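Local coordinates for protein DspB (Aggregatibacter actinomycetemcomitans, PDB 1YHT) that hydrolyses beta-linked N-acetylhexosamine residues as a family 20 glycoside hydrolase and releases bacteria from biofilms, probably by cutting their polysaccharide matrix, at residues P113-P118 and S165-I170; K126-Q129 and K135-Q138; D147-T152 and T158-L163; F178-D183 and T197-L202. One frame throughout, in Å; residues are numbered along the deposited sequence.

Interaction 1: residues P113-P118 and S165-I170; sequences PELDSP and SEVIDI
Val167 on helix 154-171 lowers its two methyls onto Pro113 and Leu115 of strand 110-117, and these few carbons make up the whole contact. From CB, which points toward the strand, the side chain forks. CG1 lies anti to the backbone N (chi1 170°) and passes alongside the proline ring, 3.7 Å from Pro113 CB and 3.9 Å from Pro113 CG; the two side chains run past each other in opposite directions. CG2, anti to the carbonyl carbon, leans the other way along the strand and comes within 4.4 Å of Leu115 CD1, a much looser approach. One valine thus spans two strand residues that lie two apart and both point at the helix, while the intervening Glu114 points away, where its carboxylate is bonded to His51, His53 and Trp216. The arrangement is the usual inner packing of a beta-alpha-beta crossover in a TIM barrel, here strand 110-117, helix 154-171 and the neighbouring parallel strand 177-181. Phe178 of that next strand also touches Pro113 and Val167, and Leu115 continues onto Met160, Leu163 and Met164 of the helix. With carbon meeting carbon throughout and all three partners buried, at this point the helix meets the barrel wall through shape and, probably, exclusion of water alone, while the carboxylate of Glu114 is kept to the other face.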
loop_
_atom_site.group_PDB
_atom_site.type_symbol
_atom_site.label_atom_id
_atom_site.label_comp_id
_atom_site.label_asym_id
_atom_site.label_seq_id
_atom_site.Cartn_x
_atom_site.Cartn_y
_atom_site.Cartn_z
ATOM N N PRO A 113 -0.459 -8.187 -1.049
ATOM C CA PRO A 113 0.883 -7.578 -1.110
ATOM C C PRO A 113 0.886 -6.330 -1.982
ATOM O O PRO A 113 0.163 -6.292 -2.976
ATOM C CB PRO A 113 1.760 -8.695 -1.707
ATOM C CG PRO A 113 0.810 -9.405 -2.704
ATOM C CD PRO A 113 -0.525 -9.445 -1.837
ATOM N N GLU A 114 1.719 -5.340 -1.622
ATOM C CA GLU A 114 1.956 -4.148 -2.420
ATOM C C GLU A 114 3.412 -4.049 -2.763
ATOM O O GLU A 114 4.262 -3.814 -1.882
ATOM C CB GLU A 114 1.513 -2.819 -1.738
ATOM C CG GLU A 114 1.658 -1.616 -2.677
ATOM C CD GLU A 114 1.372 -0.247 -2.084
ATOM O OE1 GLU A 114 0.798 -0.138 -0.977
ATOM O OE2 GLU A 114 1.784 0.746 -2.749
ATOM N N LEU A 115 3.696 -4.174 -4.061
ATOM C CA LEU A 115 5.026 -3.938 -4.588
ATOM C C LEU A 115 4.945 -2.605 -5.317
ATOM O O LEU A 115 4.499 -2.545 -6.436
ATOM C CB LEU A 115 5.428 -5.097 -5.522
ATOM C CG LEU A 115 6.890 -5.166 -5.950
ATOM C CD1 LEU A 115 7.773 -5.515 -4.768
ATOM C CD2 LEU A 115 7.065 -6.160 -7.100
ATOM N N ASP A 116 5.335 -1.532 -4.630
ATOM C CA ASP A 116 5.094 -0.196 -5.124
ATOM C C ASP A 116 6.114 0.142 -6.241
ATOM O O ASP A 116 7.279 -0.280 -6.211
ATOM C CB ASP A 116 5.136 0.836 -3.978
ATOM C CG ASP A 116 4.425 2.133 -4.314
ATOM O OD1 ASP A 116 4.122 2.375 -5.518
ATOM O OD2 ASP A 116 4.209 2.933 -3.355
ATOM N N SER A 117 5.605 0.850 -7.226
ATOM C CA SER A 117 6.364 1.348 -8.375
ATOM C C SER A 117 5.454 2.323 -9.106
ATOM O O SER A 117 4.228 2.323 -8.891
ATOM C CB SER A 117 6.849 0.229 -9.282
ATOM O OG SER A 117 5.890 -0.174 -10.248
ATOM N N PRO A 118 6.043 3.188 -9.968
ATOM C CA PRO A 118 7.457 3.319 -10.307
ATOM C C PRO A 118 8.324 4.057 -9.309
ATOM O O PRO A 118 9.551 4.005 -9.444
ATOM C CB PRO A 118 7.428 4.148 -11.618
ATOM C CG PRO A 118 6.217 4.890 -11.576
ATOM C CD PRO A 118 5.210 4.108 -10.745
ATOM N N SER A 165 6.271 -12.051 -9.762
ATOM C CA SER A 165 6.084 -13.519 -9.730
ATOM C C SER A 165 6.545 -14.170 -8.422
ATOM O O SER A 165 5.901 -15.083 -7.887
ATOM C CB SER A 165 6.820 -14.157 -10.912
ATOM O OG SER A 165 6.215 -13.754 -12.135
ATOM N N GLU A 166 7.699 -13.718 -7.919
ATOM C CA GLU A 166 8.208 -14.176 -6.643
ATOM C C GLU A 166 7.266 -13.812 -5.486
ATOM O O GLU A 166 6.963 -14.645 -4.613
ATOM C CB GLU A 166 9.582 -13.572 -6.415
ATOM C CG GLU A 166 10.204 -14.074 -5.111
ATOM C CD GLU A 166 11.587 -13.519 -4.866
ATOM O OE1 GLU A 166 11.677 -12.439 -4.255
ATOM O OE2 GLU A 166 12.551 -14.189 -5.246
ATOM N N VAL A 167 6.810 -12.566 -5.472
ATOM C CA VAL A 167 5.871 -12.082 -4.421
ATOM C C VAL A 167 4.553 -12.868 -4.465
ATOM O O VAL A 167 4.038 -13.338 -3.437
ATOM C CB VAL A 167 5.672 -10.582 -4.514
ATOM C CG1 VAL A 167 4.537 -10.139 -3.616
ATOM C CG2 VAL A 167 6.957 -9.840 -4.143
ATOM N N ILE A 168 4.067 -13.107 -5.670
ATOM C CA ILE A 168 2.887 -13.952 -5.865
ATOM C C ILE A 168 3.095 -15.359 -5.320
ATOM O O ILE A 168 2.248 -15.886 -4.581
ATOM C CB ILE A 168 2.501 -13.972 -7.373
ATOM C CG1 ILE A 168 1.995 -12.612 -7.753
ATOM C CG2 ILE A 168 1.419 -15.034 -7.675
ATOM C CD1 ILE A 168 1.801 -12.393 -9.211
ATOM N N ASP A 169 4.237 -15.963 -5.624
ATOM C CA ASP A 169 4.581 -17.287 -5.092
ATOM C C ASP A 169 4.656 -17.336 -3.553
ATOM O O ASP A 169 4.192 -18.292 -2.918
ATOM C CB ASP A 169 5.918 -17.765 -5.629
ATOM C CG ASP A 169 5.852 -18.185 -7.092
ATOM O OD1 ASP A 169 4.749 -18.340 -7.631
ATOM O OD2 ASP A 169 6.910 -18.385 -7.675
ATOM N N ILE A 170 5.227 -16.304 -2.964
ATOM C CA ILE A 170 5.321 -16.172 -1.502
ATOM C C ILE A 170 3.940 -16.118 -0.808
ATOM O O ILE A 170 3.703 -16.850 0.131
ATOM C CB ILE A 170 6.141 -14.933 -1.120
ATOM C CG1 ILE A 170 7.622 -15.103 -1.486
ATOM C CG2 ILE A 170 6.073 -14.631 0.383
ATOM C CD1 ILE A 170 8.428 -13.733 -1.418
#

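Interaction 2: residues K126-Q129 and K135-Q138; sequences KLVQ and KYLQ
Gln129 OE1, the polar atom at this contact, meets a methyl: it lies 3.7 Å from Leu137 CD2, a van der Waals approach. Two consecutive short helices, 122-132 and 134-140, come together here within the long excursion that follows strand 110-117 of the TIM barrel, and the tight link between them folds the second back against the first. Toward the partly exposed side, the extended chain of Gln129 crosses Leu137 at a slant and adds an amide oxygen to the aliphatic contact, in which Gln129 CB stands 3.8 Å from the same Leu137 CD2. Deeper in, Val128 CG1, anti to its own backbone N (chi1 168°), enters in the plane of the tyrosine ring, 3.6 Å from Tyr136 CD2 and 3.9 Å from Tyr136 CE2, so that it abuts the rim instead of resting on the pi face. The two side chains stand at about a right angle. A weak hydrogen bond from Arg132 NH1 to Tyr136 OH lies beside the contact, which is itself largely apolar. Phe159 of helix 154-171 lies against both Val128 and Tyr136, tying the helix pair to the body of the barrel. The Val128 methyl that meets the ring edge, CG1, also comes within 4.0 Å of Leu137 CB, so it touches two consecutive residues of the second helix.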
loop_
_atom_site.group_PDB
_atom_site.type_symbol
_atom_site.label_atom_id
_atom_site.label_comp_id
_atom_site.label_asym_id
_atom_site.label_seq_id
_atom_site.Cartn_x
_atom_site.Cartn_y
_atom_site.Cartn_z
ATOM N N LYS A 126 18.482 -0.570 -3.986
ATOM C CA LYS A 126 19.677 -0.786 -3.202
ATOM C C LYS A 126 20.045 -2.282 -3.137
ATOM O O LYS A 126 21.212 -2.623 -3.210
ATOM C CB LYS A 126 19.510 -0.196 -1.812
ATOM C CG LYS A 126 19.377 1.361 -1.815
ATOM C CD LYS A 126 20.450 2.033 -2.731
ATOM C CE LYS A 126 20.623 3.548 -2.522
ATOM N NZ LYS A 126 21.764 4.041 -3.416
ATOM N N LEU A 127 19.062 -3.175 -3.017
ATOM C CA LEU A 127 19.348 -4.634 -3.071
ATOM C C LEU A 127 19.850 -5.125 -4.437
ATOM O O LEU A 127 20.739 -5.997 -4.507
ATOM C CB LEU A 127 18.102 -5.427 -2.651
ATOM C CG LEU A 127 17.699 -5.296 -1.181
ATOM C CD1 LEU A 127 16.288 -5.809 -0.966
ATOM C CD2 LEU A 127 18.718 -6.010 -0.308
ATOM N N VAL A 128 19.227 -4.613 -5.502
ATOM C CA VAL A 128 19.658 -4.885 -6.876
ATOM C C VAL A 128 21.112 -4.413 -7.113
ATOM O O VAL A 128 21.960 -5.141 -7.637
ATOM C CB VAL A 128 18.762 -4.201 -7.903
ATOM C CG1 VAL A 128 19.421 -4.263 -9.324
ATOM C CG2 VAL A 128 17.372 -4.910 -7.936
ATOM N N GLN A 129 21.392 -3.180 -6.715
ATOM C CA GLN A 129 22.750 -2.679 -6.801
ATOM C C GLN A 129 23.775 -3.591 -6.132
ATOM O O GLN A 129 24.834 -3.866 -6.688
ATOM C CB GLN A 129 22.818 -1.284 -6.161
ATOM C CG GLN A 129 24.265 -0.715 -6.150
ATOM C CD GLN A 129 24.315 0.746 -5.713
ATOM O OE1 GLN A 129 23.599 1.589 -6.263
ATOM N NE2 GLN A 129 25.097 1.024 -4.653
ATOM N N LYS A 135 25.864 -0.878 -12.594
ATOM C CA LYS A 135 25.528 -0.658 -14.020
ATOM C C LYS A 135 24.209 -1.336 -14.399
ATOM O O LYS A 135 23.401 -0.791 -15.185
ATOM C CB LYS A 135 26.640 -1.101 -14.973
ATOM C CG LYS A 135 28.017 -0.391 -14.759
ATOM C CD LYS A 135 28.190 1.114 -15.267
ATOM C CE LYS A 135 29.737 1.416 -15.508
ATOM N NZ LYS A 135 30.260 2.839 -15.687
ATOM N N TYR A 136 24.007 -2.539 -13.871
ATOM C CA TYR A 136 22.727 -3.226 -14.050
ATOM C C TYR A 136 21.552 -2.360 -13.555
ATOM O O TYR A 136 20.602 -2.132 -14.287
ATOM C CB TYR A 136 22.715 -4.596 -13.347
ATOM C CG TYR A 136 21.393 -5.313 -13.600
ATOM C CD1 TYR A 136 21.194 -6.061 -14.751
ATOM C CD2 TYR A 136 20.343 -5.179 -12.713
ATOM C CE1 TYR A 136 19.995 -6.683 -14.984
ATOM C CE2 TYR A 136 19.147 -5.773 -12.938
ATOM C CZ TYR A 136 18.977 -6.547 -14.079
ATOM O OH TYR A 136 17.758 -7.130 -14.319
ATOM N N LEU A 137 21.626 -1.919 -12.299
ATOM C CA LEU A 137 20.589 -1.063 -11.708
ATOM C C LEU A 137 20.325 0.207 -12.555
ATOM O O LEU A 137 19.164 0.558 -12.843
ATOM C CB LEU A 137 20.967 -0.666 -10.274
ATOM C CG LEU A 137 20.168 0.547 -9.689
ATOM C CD1 LEU A 137 18.711 0.234 -9.645
ATOM C CD2 LEU A 137 20.643 0.959 -8.320
ATOM N N GLN A 138 21.390 0.909 -12.957
ATOM C CA GLN A 138 21.196 2.159 -13.710
ATOM C C GLN A 138 20.466 1.875 -15.027
ATOM O O GLN A 138 19.653 2.687 -15.476
ATOM C CB GLN A 138 22.519 2.952 -13.908
ATOM C CG GLN A 138 23.142 3.452 -12.554
ATOM C CD GLN A 138 22.268 4.507 -11.776
ATOM O OE1 GLN A 138 21.761 5.473 -12.363
ATOM N NE2 GLN A 138 22.091 4.296 -10.466
#

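Interaction 3: residues D147-T152 and T158-L163; sequences DEIDIT and TFMQSL
Ile149 extends its longer branch roughly opposite the backbone N (chi1 -158°), which carries CG1 and CD1 out of the loop 147-152 toward helix 154-171, where Met160 sets CG on the loop side with chi1 -78° and Phe159 swings its ring out with chi1 170°. The meeting is light. Ile149 CD1 lies obliquely to the phenyl ring, 4.5 Å from Phe159 CD2, and Ile149 CG1 stands 4.5 Å from Met160 CG. Behind the isoleucine the loop is shaped by an Asx turn just ahead of the helix: Thr152 N donates to Asp150 OD1 at 3.0 Å, from above the carboxylate plane, and this backbone bond makes the turn. The hydroxyl Thr152 OG1 adds a second approach to the same oxygen on its syn side, unusually short at 2.5 Å and of doubtful exact length. Both donors come from one face of the carboxylate. Within the helix, Phe159 O receives two donors, Leu163 N at 3.1 Å and Ser162 OG at 2.7 Å. The loop leads into the helix of a barrel beta-alpha unit, and Ile149 also packs on Leu140 and Tyr198, linking helices 134-140 and 192-208 around it. The chemistry is divided accordingly: local hydrogen bonds set the shapes of loop and helix, while the joint between them rests on dispersion and on burying three apolar side chains.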
loop_
_atom_site.group_PDB
_atom_site.type_symbol
_atom_site.label_atom_id
_atom_site.label_comp_id
_atom_site.label_asym_id
_atom_site.label_seq_id
_atom_site.Cartn_x
_atom_site.Cartn_y
_atom_site.Cartn_z
ATOM N N ASP A 147 14.806 8.350 -9.057
ATOM C CA ASP A 147 14.079 7.621 -8.016
ATOM C C ASP A 147 12.953 6.744 -8.582
ATOM O O ASP A 147 12.032 6.327 -7.847
ATOM C CB ASP A 147 13.555 8.598 -6.953
ATOM C CG ASP A 147 12.615 9.660 -7.519
ATOM O OD1 ASP A 147 12.555 9.858 -8.754
ATOM O OD2 ASP A 147 11.947 10.319 -6.700
ATOM N N GLU A 148 13.005 6.468 -9.889
ATOM C CA GLU A 148 11.968 5.647 -10.497
ATOM C C GLU A 148 12.506 4.644 -11.511
ATOM O O GLU A 148 13.467 4.910 -12.241
ATOM C CB GLU A 148 10.905 6.521 -11.132
ATOM C CG GLU A 148 10.221 7.490 -10.181
ATOM C CD GLU A 148 9.082 8.237 -10.848
ATOM O OE1 GLU A 148 8.751 7.917 -11.998
ATOM O OE2 GLU A 148 8.480 9.117 -10.216
ATOM N N ILE A 149 11.834 3.499 -11.560
ATOM C CA ILE A 149 12.052 2.522 -12.601
ATOM C C ILE A 149 11.643 3.148 -13.930
ATOM O O ILE A 149 10.731 4.023 -13.971
ATOM C CB ILE A 149 11.224 1.215 -12.312
ATOM C CG1 ILE A 149 11.820 0.001 -13.048
ATOM C CG2 ILE A 149 9.798 1.390 -12.717
ATOM C CD1 ILE A 149 12.895 -0.685 -12.315
ATOM N N ASP A 150 12.287 2.715 -15.020
ATOM C CA ASP A 150 11.901 3.200 -16.349
ATOM C C ASP A 150 10.699 2.469 -16.892
ATOM O O ASP A 150 10.829 1.366 -17.438
ATOM C CB ASP A 150 13.048 3.035 -17.338
ATOM C CG ASP A 150 12.794 3.734 -18.653
ATOM O OD1 ASP A 150 11.631 4.145 -18.969
ATOM O OD2 ASP A 150 13.777 3.800 -19.396
ATOM N N ILE A 151 9.534 3.101 -16.791
ATOM C CA ILE A 151 8.263 2.423 -17.181
ATOM C C ILE A 151 8.115 2.193 -18.709
ATOM O O ILE A 151 7.201 1.453 -19.192
ATOM C CB ILE A 151 7.058 3.208 -16.632
ATOM C CG1 ILE A 151 7.074 4.662 -17.143
ATOM C CG2 ILE A 151 7.035 3.186 -15.070
ATOM C CD1 ILE A 151 5.804 5.427 -16.799
ATOM N N THR A 152 9.035 2.777 -19.464
ATOM C CA THR A 152 9.086 2.640 -20.928
ATOM C C THR A 152 10.020 1.530 -21.400
ATOM O O THR A 152 9.987 1.142 -22.570
ATOM C CB THR A 152 9.529 3.964 -21.596
ATOM O OG1 THR A 152 10.928 4.223 -21.375
ATOM C CG2 THR A 152 8.717 5.128 -21.029
ATOM N N THR A 158 10.004 -6.421 -17.601
ATOM C CA THR A 158 10.376 -7.810 -17.368
ATOM C C THR A 158 10.920 -8.008 -15.936
ATOM O O THR A 158 10.539 -8.917 -15.248
ATOM C CB THR A 158 11.401 -8.270 -18.417
ATOM O OG1 THR A 158 10.794 -8.236 -19.731
ATOM C CG2 THR A 158 11.861 -9.746 -18.153
ATOM N N PHE A 159 11.844 -7.159 -15.516
ATOM C CA PHE A 159 12.373 -7.221 -14.162
ATOM C C PHE A 159 11.285 -7.134 -13.078
ATOM O O PHE A 159 11.248 -7.971 -12.154
ATOM C CB PHE A 159 13.406 -6.126 -13.910
ATOM C CG PHE A 159 13.775 -6.022 -12.479
ATOM C CD1 PHE A 159 14.660 -6.935 -11.928
ATOM C CD2 PHE A 159 13.161 -5.085 -11.653
ATOM C CE1 PHE A 159 14.981 -6.893 -10.549
ATOM C CE2 PHE A 159 13.446 -5.053 -10.294
ATOM C CZ PHE A 159 14.380 -5.958 -9.742
ATOM N N MET A 160 10.419 -6.127 -13.203
ATOM C CA MET A 160 9.299 -5.901 -12.293
ATOM C C MET A 160 8.433 -7.137 -12.206
ATOM O O MET A 160 8.082 -7.545 -11.109
ATOM C CB MET A 160 8.415 -4.712 -12.711
ATOM C CG MET A 160 8.999 -3.386 -12.362
ATOM S SD MET A 160 9.514 -3.210 -10.649
ATOM C CE MET A 160 8.033 -3.507 -9.738
ATOM N N GLN A 161 8.125 -7.699 -13.365
ATOM C CA GLN A 161 7.291 -8.856 -13.443
ATOM C C GLN A 161 7.955 -10.100 -12.823
ATOM O O GLN A 161 7.293 -10.858 -12.191
ATOM C CB GLN A 161 6.899 -9.096 -14.883
ATOM C CG GLN A 161 5.796 -8.095 -15.325
ATOM C CD GLN A 161 5.411 -8.290 -16.784
ATOM O OE1 GLN A 161 6.049 -9.063 -17.501
ATOM N NE2 GLN A 161 4.362 -7.588 -17.222
ATOM N N SER A 162 9.258 -10.275 -13.000
ATOM C CA SER A 162 9.987 -11.351 -12.312
ATOM C C SER A 162 9.888 -11.234 -10.779
ATOM O O SER A 162 9.698 -12.243 -10.131
ATOM C CB SER A 162 11.439 -11.453 -12.777
ATOM O OG SER A 162 12.227 -10.452 -12.166
ATOM N N LEU A 163 9.946 -10.019 -10.218
ATOM C CA LEU A 163 9.800 -9.801 -8.770
ATOM C C LEU A 163 8.327 -9.987 -8.360
ATOM O O LEU A 163 8.010 -10.661 -7.367
ATOM C CB LEU A 163 10.292 -8.398 -8.371
ATOM C CG LEU A 163 10.366 -8.051 -6.883
ATOM C CD1 LEU A 163 11.230 -9.103 -6.071
ATOM C CD2 LEU A 163 10.923 -6.621 -6.742
#

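Interaction 4: residues F178-D183 and T197-L202; sequences FHIGGD and TYANKL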
loop_
_atom_site.group_PDB
_atom_site.type_symbol
_atom_site.label_atom_id
_atom_site.label_comp_id
_atom_site.label_asym_id
_atom_site.label_seq_id
_atom_site.Cartn_x
_atom_site.Cartn_y
_atom_site.Cartn_z
ATOM N N PHE A 178 -3.398 -8.108 -5.983
ATOM C CA PHE A 178 -2.008 -7.661 -5.839
ATOM C C PHE A 178 -2.005 -6.169 -6.096
ATOM O O PHE A 178 -2.536 -5.708 -7.105
ATOM C CB PHE A 178 -1.157 -8.439 -6.863
ATOM C CG PHE A 178 0.320 -8.211 -6.775
ATOM C CD1 PHE A 178 1.178 -9.255 -6.417
ATOM C CD2 PHE A 178 0.857 -7.027 -7.137
ATOM C CE1 PHE A 178 2.562 -9.081 -6.384
ATOM C CE2 PHE A 178 2.259 -6.823 -7.114
ATOM C CZ PHE A 178 3.106 -7.866 -6.717
ATOM N N HIS A 179 -1.363 -5.416 -5.190
ATOM C CA HIS A 179 -1.363 -3.978 -5.271
ATOM C C HIS A 179 -0.072 -3.532 -5.965
ATOM O O HIS A 179 1.028 -3.803 -5.478
ATOM C CB HIS A 179 -1.551 -3.381 -3.882
ATOM C CG HIS A 179 -2.014 -1.952 -3.875
ATOM N ND1 HIS A 179 -1.290 -0.931 -4.471
ATOM C CD2 HIS A 179 -3.123 -1.377 -3.360
ATOM C CE1 HIS A 179 -1.934 0.210 -4.297
ATOM N NE2 HIS A 179 -3.027 -0.023 -3.592
ATOM N N ILE A 180 -0.239 -2.859 -7.107
ATOM C CA ILE A 180 0.868 -2.385 -7.915
ATOM C C ILE A 180 1.370 -0.959 -7.603
ATOM O O ILE A 180 2.268 -0.409 -8.305
ATOM C CB ILE A 180 0.576 -2.532 -9.459
ATOM C CG1 ILE A 180 -0.531 -1.580 -9.909
ATOM C CG2 ILE A 180 0.298 -4.021 -9.791
ATOM C CD1 ILE A 180 -0.732 -1.476 -11.371
ATOM N N GLY A 181 0.882 -0.397 -6.517
ATOM C CA GLY A 181 1.301 0.902 -6.087
ATOM C C GLY A 181 0.758 1.983 -6.984
ATOM O O GLY A 181 -0.486 2.077 -7.160
ATOM N N GLY A 182 1.683 2.789 -7.542
ATOM C CA GLY A 182 1.316 3.868 -8.449
ATOM C C GLY A 182 1.033 5.219 -7.777
ATOM O O GLY A 182 0.301 6.054 -8.331
ATOM N N ASP A 183 1.618 5.428 -6.598
ATOM C CA ASP A 183 1.524 6.709 -5.905
ATOM C C ASP A 183 2.756 7.567 -6.052
ATOM O O ASP A 183 3.889 7.066 -6.112
ATOM C CB ASP A 183 1.218 6.531 -4.414
ATOM C CG ASP A 183 2.316 5.741 -3.675
ATOM O OD1 ASP A 183 2.883 4.804 -4.274
ATOM O OD2 ASP A 183 2.606 6.058 -2.493
ATOM N N THR A 197 0.115 2.605 -20.067
ATOM C CA THR A 197 0.662 1.442 -20.726
ATOM C C THR A 197 1.301 0.478 -19.719
ATOM O O THR A 197 1.126 -0.739 -19.795
ATOM C CB THR A 197 1.702 1.882 -21.791
ATOM O OG1 THR A 197 1.066 2.805 -22.684
ATOM C CG2 THR A 197 2.245 0.715 -22.544
ATOM N N TYR A 198 2.087 1.037 -18.814
ATOM C CA TYR A 198 2.820 0.275 -17.802
ATOM C C TYR A 198 1.813 -0.414 -16.856
ATOM O O TYR A 198 1.886 -1.599 -16.619
ATOM C CB TYR A 198 3.731 1.255 -17.036
ATOM C CG TYR A 198 4.512 0.680 -15.855
ATOM C CD1 TYR A 198 5.613 -0.163 -16.060
ATOM C CD2 TYR A 198 4.154 0.991 -14.535
ATOM C CE1 TYR A 198 6.327 -0.702 -14.981
ATOM C CE2 TYR A 198 4.859 0.438 -13.444
ATOM C CZ TYR A 198 5.953 -0.401 -13.675
ATOM O OH TYR A 198 6.676 -0.939 -12.616
ATOM N N ALA A 199 0.877 0.351 -16.326
ATOM C CA ALA A 199 -0.080 -0.190 -15.356
ATOM C C ALA A 199 -0.965 -1.245 -16.039
ATOM O O ALA A 199 -1.248 -2.287 -15.454
ATOM C CB ALA A 199 -0.921 0.917 -14.746
ATOM N N ASN A 200 -1.363 -0.996 -17.279
ATOM C CA ASN A 200 -2.146 -1.981 -18.006
ATOM C C ASN A 200 -1.348 -3.274 -18.164
ATOM O O ASN A 200 -1.888 -4.351 -17.938
ATOM C CB ASN A 200 -2.641 -1.435 -19.358
ATOM C CG ASN A 200 -3.874 -0.572 -19.235
ATOM O OD1 ASN A 200 -4.534 -0.569 -18.199
ATOM N ND2 ASN A 200 -4.216 0.160 -20.311
ATOM N N LYS A 201 -0.068 -3.170 -18.496
ATOM C CA LYS A 201 0.755 -4.380 -18.720
ATOM C C LYS A 201 0.860 -5.236 -17.458
ATOM O O LYS A 201 0.780 -6.485 -17.491
ATOM C CB LYS A 201 2.140 -4.038 -19.266
ATOM C CG LYS A 201 2.144 -3.815 -20.771
ATOM C CD LYS A 201 3.474 -3.297 -21.257
ATOM C CE LYS A 201 3.533 -3.245 -22.788
ATOM N NZ LYS A 201 4.916 -2.921 -23.250
ATOM N N LEU A 202 0.989 -4.524 -16.346
ATOM C CA LEU A 202 1.052 -5.144 -15.015
ATOM C C LEU A 202 -0.283 -5.838 -14.677
ATOM O O LEU A 202 -0.295 -6.997 -14.236
ATOM C CB LEU A 202 1.483 -4.082 -13.993
ATOM C CG LEU A 202 2.970 -3.946 -13.636
ATOM C CD1 LEU A 202 4.037 -4.159 -14.732
ATOM C CD2 LEU A 202 3.270 -2.803 -12.724
#
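Two flat groups flank the place where Ile180 packs on Ala199 and Leu202. Over one face of the Tyr198 ring, offset toward its rim, sits Leu202 CD1, 4.1 Å above the ring plane and one helical turn further on. The His179 ring is gripped at its edge: Gly181 N donates to His179 ND1 at 3.0 Å, nearly in the ring plane and with an N-H...N angle of 151°, while His51 stacks with the ring and NE2 is bonded to Thr235. This bond ties the backbone of Gly181 to the side chain two residues before it, just where Gly181 and Gly182 take backbone angles suited to glycine. Between the rings, Ile180 places CG1 in the crowded position between backbone N and carbonyl carbon (chi1 68°), which sends the branch toward helix 192-208. Ile180 CD1 then settles 4.1 Å from Ala199 CB and 4.2 Å from Ala199 O, and Ile180 CB lies 4.2 Å from Leu202 CD2. The small alanine lets the isoleucine tip approach the helix backbone. After the glycines, Asp183 begins an Asp-Glu pair that, as in other family 20 enzymes, is probably catalytic. Strand 177-181, helix 192-208 and strand 212-216 form a beta-alpha-beta unit of the barrel: Ile180 also touches Thr213 and Met215 of the last strand, while Phe178 turns to helix 154-171 and Tyr198 reaches Met160 there, bringing the two barrel helices side by side.

Interactions 1 and 4 are buried strand-to-helix joints on adjacent parallel strands of the barrel; the centres of the two interactions are about 11 Å apart. Asp116 lies close to Asp183 in the loop after strand 177-181, and Ser117 is hydrogen-bonded to Tyr198 of helix 192-208. Interaction 3 shares helix 154-171 with interaction 1 and is also buried, but sets a loop against the helix, with polar bonds confined to each side. Interaction 2 is the most peripheral and partly exposed; there an amide joins the apolar packing. Phe159 links it to interaction 3, and Tyr198 links interaction 3 to interaction 4, giving a chain of side-chain contacts, mostly apolar, from the outer helices toward the barrel wall.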